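Local coordinates for protein fructose-bisphosphate aldolase (Plasmodium falciparum, PDB 4TR9) that belongs to the class I fructose-bisphosphate aldolases, a family of TIM-barrel proteins, and here holds a bound ligand in a pocket of the barrel, at residues 236-241 / 275-280; 152-157 / 195-200; 36-41 / 305-310. All coordinates share one frame; numbering follows the deposited sequence.

Interaction 1. Residues 236-241 / 275-280; sequences LKPNMV and VVFLSG
Val276 N donates a hydrogen bond to Leu236 O over 2.8 Å. It joins strand 235-236 to strand 274-277, a seam that closes the parallel beta barrel of the TIM fold. Just beyond, Lys237 CA approaches Val276 O at 3.2 Å in a CA-H...O contact. The two methyls of beta-branched Val275 go to different partners: CG2 lies alongside Leu236 CB, while CG1 presses on Pro238 CD at 3.5 Å and sits over the centre of the Phe277 ring. The side chains of unbranched, flexible Met240 and of Phe277 cross at about a right angle, Met240 CG 3.7 Å from Phe277 CD1. Met240 SD is 5.4 Å from the centroid of the Phe277 ring, an oblique Met-aromatic contact. One water accepts from Met240 N and donates to Leu278 O, tying the two backbones where they diverge. Lys237 is extended throughout, CG anti to the backbone N (chi1 -173°), and Lys237 CE passes 3.8 Å from Leu278 CB. Behind this layer, helices 253-267 and 284-295 pack on Phe277. The aliphatic chain of Lys237 thus runs past Leu278 and the Val276 carbonyl, and its NZ makes weak hydrogen bonds with Ser307 OG and 38D O07, delivering a polar end to the ligand pocket.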
# COMPACT_ATOMS: atom_id res chain seq x y z
N LEU A 236 9.84 -12.74 -16.87
CA LEU A 236 10.27 -11.39 -16.55
C LEU A 236 11.28 -10.89 -17.57
O LEU A 236 12.24 -11.58 -17.89
CB LEU A 236 10.87 -11.33 -15.14
CG LEU A 236 11.36 -9.97 -14.65
CD1 LEU A 236 10.22 -8.98 -14.56
CD2 LEU A 236 12.06 -10.11 -13.30
N LYS A 237 11.05 -9.68 -18.09
CA LYS A 237 11.98 -9.08 -19.03
C LYS A 237 12.51 -7.75 -18.50
O LYS A 237 12.04 -6.68 -18.88
CB LYS A 237 11.31 -8.87 -20.39
CG LYS A 237 12.25 -8.39 -21.49
CD LYS A 237 11.55 -8.32 -22.84
CE LYS A 237 12.49 -7.85 -23.93
NZ LYS A 237 11.84 -7.84 -25.27
N PRO A 238 13.49 -7.82 -17.59
CA PRO A 238 14.08 -6.62 -17.00
C PRO A 238 15.36 -6.21 -17.71
O PRO A 238 15.83 -6.92 -18.61
CB PRO A 238 14.38 -7.06 -15.57
CG PRO A 238 14.79 -8.50 -15.75
CD PRO A 238 14.02 -9.04 -16.94
N ASN A 239 15.93 -5.08 -17.31
CA ASN A 239 17.22 -4.66 -17.82
C ASN A 239 18.34 -5.20 -16.94
O ASN A 239 18.13 -5.43 -15.75
CB ASN A 239 17.31 -3.14 -17.88
CG ASN A 239 17.14 -2.49 -16.53
OD1 ASN A 239 16.27 -2.88 -15.74
ND2 ASN A 239 17.97 -1.50 -16.23
N MET A 240 19.51 -5.42 -17.52
CA MET A 240 20.67 -5.82 -16.74
C MET A 240 21.09 -4.68 -15.83
O MET A 240 21.06 -3.51 -16.22
CB MET A 240 21.83 -6.22 -17.66
CG MET A 240 21.56 -7.46 -18.50
SD MET A 240 22.97 -7.88 -19.54
CE MET A 240 22.36 -9.36 -20.35
N VAL A 241 21.47 -5.01 -14.60
CA VAL A 241 21.93 -4.00 -13.66
C VAL A 241 23.29 -3.47 -14.08
O VAL A 241 24.32 -4.08 -13.81
CB VAL A 241 22.00 -4.54 -12.22
CG1 VAL A 241 22.51 -3.47 -11.28
CG2 VAL A 241 20.64 -5.04 -11.77
N VAL A 275 14.03 -15.76 -16.54
CA VAL A 275 14.12 -14.32 -16.76
C VAL A 275 14.80 -14.03 -18.10
O VAL A 275 15.92 -14.48 -18.35
CB VAL A 275 14.91 -13.63 -15.63
CG1 VAL A 275 15.29 -12.21 -16.03
CG2 VAL A 275 14.10 -13.63 -14.34
N VAL A 276 14.11 -13.30 -18.96
CA VAL A 276 14.63 -12.99 -20.29
C VAL A 276 15.11 -11.54 -20.40
O VAL A 276 14.30 -10.62 -20.51
CB VAL A 276 13.56 -13.27 -21.38
CG1 VAL A 276 13.54 -14.74 -21.74
CG2 VAL A 276 12.18 -12.82 -20.91
N PHE A 277 16.42 -11.35 -20.35
CA PHE A 277 17.00 -10.01 -20.38
C PHE A 277 16.81 -9.32 -21.73
O PHE A 277 16.70 -9.96 -22.77
CB PHE A 277 18.49 -10.07 -20.04
CG PHE A 277 18.77 -10.44 -18.62
CD1 PHE A 277 18.59 -9.52 -17.60
CD2 PHE A 277 19.23 -11.71 -18.30
CE1 PHE A 277 18.86 -9.86 -16.29
CE2 PHE A 277 19.49 -12.06 -16.99
CZ PHE A 277 19.30 -11.13 -15.98
N LEU A 278 16.76 -7.99 -21.69
CA LEU A 278 16.69 -7.19 -22.90
C LEU A 278 18.05 -6.56 -23.19
O LEU A 278 18.76 -6.14 -22.27
CB LEU A 278 15.61 -6.11 -22.78
CG LEU A 278 15.66 -5.15 -21.59
CD1 LEU A 278 16.41 -3.87 -21.94
CD2 LEU A 278 14.25 -4.83 -21.10
N SER A 279 18.42 -6.50 -24.46
CA SER A 279 19.72 -5.98 -24.86
C SER A 279 19.84 -4.48 -24.59
O SER A 279 20.89 -4.00 -24.16
CB SER A 279 19.98 -6.26 -26.34
OG SER A 279 18.98 -5.68 -27.16
N GLY A 280 18.75 -3.75 -24.82
CA GLY A 280 18.75 -2.31 -24.63
C GLY A 280 19.65 -1.62 -25.64
O GLY A 280 19.59 -1.91 -26.83
O HOH W 1 19.75 -5.25 -20.17

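Interaction 2. Residues 152-157 / 195-200; sequences KWRTVL and EPEILA. With 38D (N'-[(E)-(2,4-dichlorophenyl)methylidene]-3,4-dihydroxybenzohydrazide), chain K.
A beta-alpha-beta unit of the TIM barrel, strand 150-157, helix 168-187 and strand 191-198, brings Arg154 beside Glu195 and Glu197 on the face that looks into the ligand pocket. The strands are parallel, with Arg154 level with Glu195 and Val156 with Glu197. Thr155 N donates to Glu195 O, Leu157 N to Glu197 O at 2.8 Å, and Leu199 N to Leu157 O, while the return bond from Glu197 N to Thr155 O is weak.

The main side-chain link is the salt bridge from Arg154 NE to Glu197 OE1, 2.7 Å long. The oxygen stands 17° out of the guanidinium plane, and the two flat groups are turned 63° apart, so a single oxygen takes the charge-assisted bond; NH1 adds a weak one to the same atom. Arg154 reaches it extended from CG to NE, with CG anti to the backbone N (chi1 174°). Val156 CG2 lies over one face of the Arg154 guanidinium, toward its rim. Glu195 crosses the arginine's methylenes obliquely, and Glu195 OE2 is 3.4 Å from Arg154 CG. Lys152, bent at its second and third torsions, brings Lys152 NZ to 3.0 Å from 38D O07 and makes a salt bridge with Asp40. O03 of 38D gives a weak hydrogen bond to Glu195 OE2.

On the outer face Leu157 CB meets Ile198 CG1 at 4.1 Å, apolar residues suited to the helices 168-187 and 206-226 that cover them. Lys152, Arg154, Glu195 and Glu197 form a salt-bridge network. Its firm bridge is Arg154 to Glu197; the Glu195 pairs are long, Glu195 OE1 standing 3.6 Å from Lys152 NZ and buried without a hydrogen bond. The network is consistent with a polar side of the ligand pocket, facing the ligand's catechol hydroxyls.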
# COMPACT_ATOMS: atom_id res chain seq x y z
N LYS A 152 3.63 -9.91 -24.87
CA LYS A 152 4.63 -9.00 -24.31
C LYS A 152 4.04 -7.60 -24.10
O LYS A 152 3.13 -7.18 -24.81
CB LYS A 152 5.85 -8.92 -25.23
CG LYS A 152 7.13 -8.53 -24.51
CD LYS A 152 7.95 -7.58 -25.36
CE LYS A 152 7.17 -6.32 -25.65
NZ LYS A 152 7.95 -5.35 -26.46
N TRP A 153 4.58 -6.89 -23.12
CA TRP A 153 4.05 -5.59 -22.70
C TRP A 153 5.18 -4.77 -22.09
O TRP A 153 5.62 -5.04 -20.97
CB TRP A 153 2.91 -5.80 -21.70
CG TRP A 153 2.31 -4.57 -21.05
CD1 TRP A 153 2.92 -3.71 -20.18
CD2 TRP A 153 0.95 -4.12 -21.16
NE1 TRP A 153 2.05 -2.74 -19.78
CE2 TRP A 153 0.83 -2.97 -20.36
CE3 TRP A 153 -0.17 -4.56 -21.88
CZ2 TRP A 153 -0.37 -2.26 -20.25
CZ3 TRP A 153 -1.35 -3.86 -21.76
CH2 TRP A 153 -1.45 -2.72 -20.95
N ARG A 154 5.65 -3.77 -22.83
CA ARG A 154 6.83 -3.01 -22.42
C ARG A 154 6.49 -1.73 -21.67
O ARG A 154 5.74 -0.88 -22.17
CB ARG A 154 7.68 -2.67 -23.64
CG ARG A 154 8.87 -1.77 -23.35
CD ARG A 154 9.73 -1.58 -24.59
NE ARG A 154 10.84 -0.67 -24.36
CZ ARG A 154 10.83 0.63 -24.68
NH1 ARG A 154 11.89 1.38 -24.44
NH2 ARG A 154 9.75 1.16 -25.24
N THR A 155 7.04 -1.59 -20.47
CA THR A 155 6.91 -0.36 -19.69
C THR A 155 8.28 0.25 -19.48
O THR A 155 9.29 -0.46 -19.44
CB THR A 155 6.23 -0.62 -18.34
OG1 THR A 155 5.22 -1.63 -18.49
CG2 THR A 155 5.59 0.65 -17.81
N VAL A 156 8.34 1.57 -19.34
CA VAL A 156 9.61 2.27 -19.26
C VAL A 156 9.74 3.14 -18.00
O VAL A 156 8.86 3.95 -17.71
CB VAL A 156 9.83 3.15 -20.50
CG1 VAL A 156 11.04 4.06 -20.32
CG2 VAL A 156 10.00 2.28 -21.74
N LEU A 157 10.83 2.96 -17.28
CA LEU A 157 11.15 3.80 -16.13
C LEU A 157 12.48 4.52 -16.36
O LEU A 157 13.36 4.01 -17.04
CB LEU A 157 11.21 2.99 -14.84
CG LEU A 157 9.94 2.25 -14.40
CD1 LEU A 157 9.90 0.84 -14.98
CD2 LEU A 157 9.84 2.21 -12.88
N GLU A 195 7.65 -6.78 -18.69
CA GLU A 195 8.83 -5.99 -19.01
C GLU A 195 8.80 -4.61 -18.36
O GLU A 195 8.28 -3.66 -18.93
CB GLU A 195 8.97 -5.85 -20.53
CG GLU A 195 10.23 -5.10 -20.97
CD GLU A 195 10.31 -4.93 -22.47
OE1 GLU A 195 9.47 -5.53 -23.18
OE2 GLU A 195 11.21 -4.21 -22.95
N PRO A 196 9.35 -4.51 -17.14
CA PRO A 196 9.56 -3.22 -16.48
C PRO A 196 10.94 -2.65 -16.79
O PRO A 196 11.80 -2.61 -15.90
CB PRO A 196 9.42 -3.57 -14.99
CG PRO A 196 9.95 -4.96 -14.91
CD PRO A 196 9.63 -5.64 -16.23
N GLU A 197 11.15 -2.23 -18.03
CA GLU A 197 12.47 -1.77 -18.46
C GLU A 197 12.87 -0.46 -17.80
O GLU A 197 12.17 0.55 -17.91
CB GLU A 197 12.52 -1.61 -19.98
CG GLU A 197 13.86 -1.10 -20.48
CD GLU A 197 13.88 -0.86 -21.97
OE1 GLU A 197 12.83 -1.05 -22.62
OE2 GLU A 197 14.94 -0.46 -22.50
N ILE A 198 14.01 -0.48 -17.11
CA ILE A 198 14.60 0.73 -16.57
C ILE A 198 15.72 1.20 -17.50
O ILE A 198 16.71 0.49 -17.70
CB ILE A 198 15.16 0.50 -15.16
CG1 ILE A 198 14.05 0.09 -14.20
CG2 ILE A 198 15.85 1.76 -14.66
CD1 ILE A 198 14.51 -0.14 -12.79
N LEU A 199 15.55 2.39 -18.06
CA LEU A 199 16.53 2.94 -19.00
C LEU A 199 17.88 3.17 -18.34
O LEU A 199 17.96 3.60 -17.19
CB LEU A 199 16.01 4.25 -19.59
CG LEU A 199 14.73 4.16 -20.42
CD1 LEU A 199 14.38 5.51 -21.02
CD2 LEU A 199 14.88 3.11 -21.52
N ALA A 200 18.95 2.88 -19.08
CA ALA A 200 20.31 3.09 -18.58
C ALA A 200 20.79 4.50 -18.91
O ALA A 200 21.97 4.82 -18.71
CB ALA A 200 21.25 2.05 -19.17
N12 38D K . 10.06 1.75 -29.40
C13 38D K . 11.36 2.35 -29.21
C15 38D K . 10.39 4.44 -30.18
C17 38D K . 11.19 6.62 -29.58
C20 38D K . 12.19 4.68 -28.58
C01 38D K . 10.67 -2.25 -27.91
C02 38D K . 10.94 -3.53 -27.43
O03 38D K . 11.75 -3.73 -26.29
C04 38D K . 10.40 -4.63 -28.08
C05 38D K . 9.60 -4.46 -29.20
C06 38D K . 9.33 -3.19 -29.67
O07 38D K . 10.66 -5.94 -27.61
C08 38D K . 9.86 -2.09 -29.02
C09 38D K . 9.55 -0.70 -29.59
O10 38D K . 8.76 -0.58 -30.53
N11 38D K . 10.21 0.43 -29.00
C14 38D K . 11.31 3.87 -29.32
C16 38D K . 10.32 5.82 -30.31
CL1 38D K . 11.08 8.34 -29.76
C19 38D K . 12.12 6.06 -28.72
CL2 38D K . 13.37 4.00 -27.50

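Interaction 3. Residues 36-41 / 305-310; sequences ILAADE and TFSYGR. With 38D (N'-[(E)-(2,4-dichlorophenyl)methylidene]-3,4-dihydroxybenzohydrazide), chain K.
The Phe306 ring meets Ile36 obliquely, Phe306 CD1 3.8 Å from Ile36 O, and has Tyr308 N at its edge, in plane. The Tyr308 ring in turn carries Phe306 CB over the centre of one face, 3.4 Å above the plane. Both aromatics belong to strand 303-308, which lies beside strand 35-39: the first and last strands of the TIM barrel paired in parallel, only 14° apart. Phe306 has CG between the backbone N and the carbonyl carbon (chi1 60°), a torsion that swings its ring across to Ile36. Ile36 N donates to Phe306 O, and Ala38 N to Tyr308 O at 2.6 Å. Ile36 also packs its CG2 3.9 Å from Ser307 OG. Small residues suit the end of the pairing. Ala38 CB lies 3.3 Å from Tyr308 O, and Gly309, the N-cap of helix 310-320, lets its CA come to 3.3 Å from Ala38 O, where a side chain would collide with that carbonyl. Asp40 faces the ligand pocket, and Asp40 OD1 accepts a weak hydrogen bond from 38D O07 at 3.3 Å.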
# COMPACT_ATOMS: atom_id res chain seq x y z
N ILE A 36 14.80 -15.97 -26.60
CA ILE A 36 13.69 -15.39 -27.34
C ILE A 36 14.17 -14.31 -28.32
O ILE A 36 14.98 -13.46 -27.96
CB ILE A 36 12.64 -14.78 -26.39
CG1 ILE A 36 12.11 -15.84 -25.42
CG2 ILE A 36 11.49 -14.16 -27.17
CD1 ILE A 36 11.05 -15.34 -24.47
N LEU A 37 13.66 -14.37 -29.54
CA LEU A 37 13.97 -13.36 -30.55
C LEU A 37 12.91 -12.26 -30.56
O LEU A 37 11.74 -12.51 -30.84
CB LEU A 37 14.07 -14.00 -31.94
CG LEU A 37 14.15 -13.03 -33.13
CD1 LEU A 37 15.41 -12.17 -33.07
CD2 LEU A 37 14.07 -13.79 -34.45
N ALA A 38 13.34 -11.04 -30.26
CA ALA A 38 12.42 -9.90 -30.22
C ALA A 38 12.33 -9.22 -31.58
O ALA A 38 13.11 -8.32 -31.89
CB ALA A 38 12.85 -8.90 -29.16
N ALA A 39 11.38 -9.66 -32.40
CA ALA A 39 11.18 -9.08 -33.72
C ALA A 39 9.81 -8.44 -33.84
O ALA A 39 9.13 -8.58 -34.86
CB ALA A 39 11.37 -10.14 -34.80
N ASP A 40 9.40 -7.73 -32.79
CA ASP A 40 8.09 -7.10 -32.75
C ASP A 40 8.18 -5.58 -32.84
O ASP A 40 7.50 -4.86 -32.11
CB ASP A 40 7.34 -7.50 -31.48
CG ASP A 40 8.18 -7.31 -30.23
OD1 ASP A 40 9.41 -7.46 -30.31
OD2 ASP A 40 7.60 -7.01 -29.16
N GLU A 41 9.03 -5.10 -33.75
CA GLU A 41 9.18 -3.66 -33.96
C GLU A 41 7.95 -3.09 -34.66
O GLU A 41 7.43 -3.69 -35.60
CB GLU A 41 10.43 -3.36 -34.78
CG GLU A 41 11.74 -3.79 -34.13
CD GLU A 41 12.04 -5.27 -34.34
OE1 GLU A 41 11.35 -5.90 -35.16
OE2 GLU A 41 12.97 -5.78 -33.68
N THR A 305 18.15 -16.24 -19.36
CA THR A 305 18.46 -16.19 -20.78
C THR A 305 18.19 -14.81 -21.35
O THR A 305 18.28 -13.80 -20.65
CB THR A 305 17.67 -17.26 -21.56
OG1 THR A 305 17.84 -17.05 -22.97
CG2 THR A 305 16.19 -17.18 -21.22
N PHE A 306 17.85 -14.75 -22.64
CA PHE A 306 17.75 -13.48 -23.34
C PHE A 306 16.45 -13.32 -24.13
O PHE A 306 15.85 -14.30 -24.58
CB PHE A 306 18.94 -13.31 -24.29
CG PHE A 306 19.04 -14.39 -25.34
CD1 PHE A 306 18.46 -14.22 -26.59
CD2 PHE A 306 19.71 -15.57 -25.08
CE1 PHE A 306 18.55 -15.21 -27.55
CE2 PHE A 306 19.80 -16.56 -26.04
CZ PHE A 306 19.22 -16.38 -27.28
N SER A 307 16.02 -12.07 -24.27
CA SER A 307 14.94 -11.72 -25.18
C SER A 307 15.42 -10.58 -26.08
O SER A 307 14.85 -9.49 -26.08
CB SER A 307 13.68 -11.30 -24.42
OG SER A 307 12.63 -10.94 -25.31
N TYR A 308 16.48 -10.86 -26.83
CA TYR A 308 17.16 -9.83 -27.60
C TYR A 308 16.47 -9.52 -28.92
O TYR A 308 15.77 -10.37 -29.49
CB TYR A 308 18.61 -10.25 -27.89
CG TYR A 308 19.49 -10.34 -26.66
CD1 TYR A 308 19.16 -9.65 -25.50
CD2 TYR A 308 20.65 -11.09 -26.67
CE1 TYR A 308 19.97 -9.73 -24.38
CE2 TYR A 308 21.46 -11.17 -25.56
CZ TYR A 308 21.12 -10.49 -24.41
OH TYR A 308 21.93 -10.57 -23.31
N GLY A 309 16.66 -8.30 -29.40
CA GLY A 309 16.20 -7.89 -30.71
C GLY A 309 17.32 -7.14 -31.41
O GLY A 309 17.67 -7.44 -32.54
N ARG A 310 17.88 -6.15 -30.71
CA ARG A 310 19.00 -5.39 -31.23
C ARG A 310 20.26 -6.25 -31.32
O ARG A 310 21.01 -6.17 -32.29
CB ARG A 310 19.27 -4.16 -30.36
CG ARG A 310 20.43 -3.30 -30.82
CD ARG A 310 20.70 -2.18 -29.84
NE ARG A 310 21.47 -1.10 -30.44
CZ ARG A 310 20.92 -0.01 -30.98
NH1 ARG A 310 21.69 0.93 -31.51
NH2 ARG A 310 19.60 0.13 -31.00
N12 38D K . 10.06 1.75 -29.40
C13 38D K . 11.36 2.35 -29.21
C15 38D K . 10.39 4.44 -30.18
C17 38D K . 11.19 6.62 -29.58
C20 38D K . 12.19 4.68 -28.58
C01 38D K . 10.67 -2.25 -27.91
C02 38D K . 10.94 -3.53 -27.43
O03 38D K . 11.75 -3.73 -26.29
C04 38D K . 10.40 -4.63 -28.08
C05 38D K . 9.60 -4.46 -29.20
C06 38D K . 9.33 -3.19 -29.67
O07 38D K . 10.66 -5.94 -27.61
C08 38D K . 9.86 -2.09 -29.02
C09 38D K . 9.55 -0.70 -29.59
O10 38D K . 8.76 -0.58 -30.53
N11 38D K . 10.21 0.43 -29.00
C14 38D K . 11.31 3.87 -29.32
C16 38D K . 10.32 5.82 -30.31
CL1 38D K . 11.08 8.34 -29.76
C19 38D K . 12.12 6.06 -28.72
CL2 38D K . 13.37 4.00 -27.50

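All three interactions belong to one eight-stranded parallel barrel. Strand 303-308 of interaction 3 neighbours strand 274-277 of interaction 1, and strand 191-198 of interaction 2 neighbours strand 235-236. Centres of interactions 1 and 2 are about 9 Å apart, those of 1 and 3 about 10 Å, and those of 2 and 3 about 14 Å. Along the chain, interaction 2 is complete before interaction 1 begins, and interaction 3 spans both by pairing the first strand with the last. Between interactions 1 and 2, Asn239 ND2 comes 2.8 Å from Ile198 O. Because the strands surround one barrel axis and their C-terminal ends lie at the same end of the barrel, residues distant in sequence, from Ala38 to Lys237, line a single pocket for 38D.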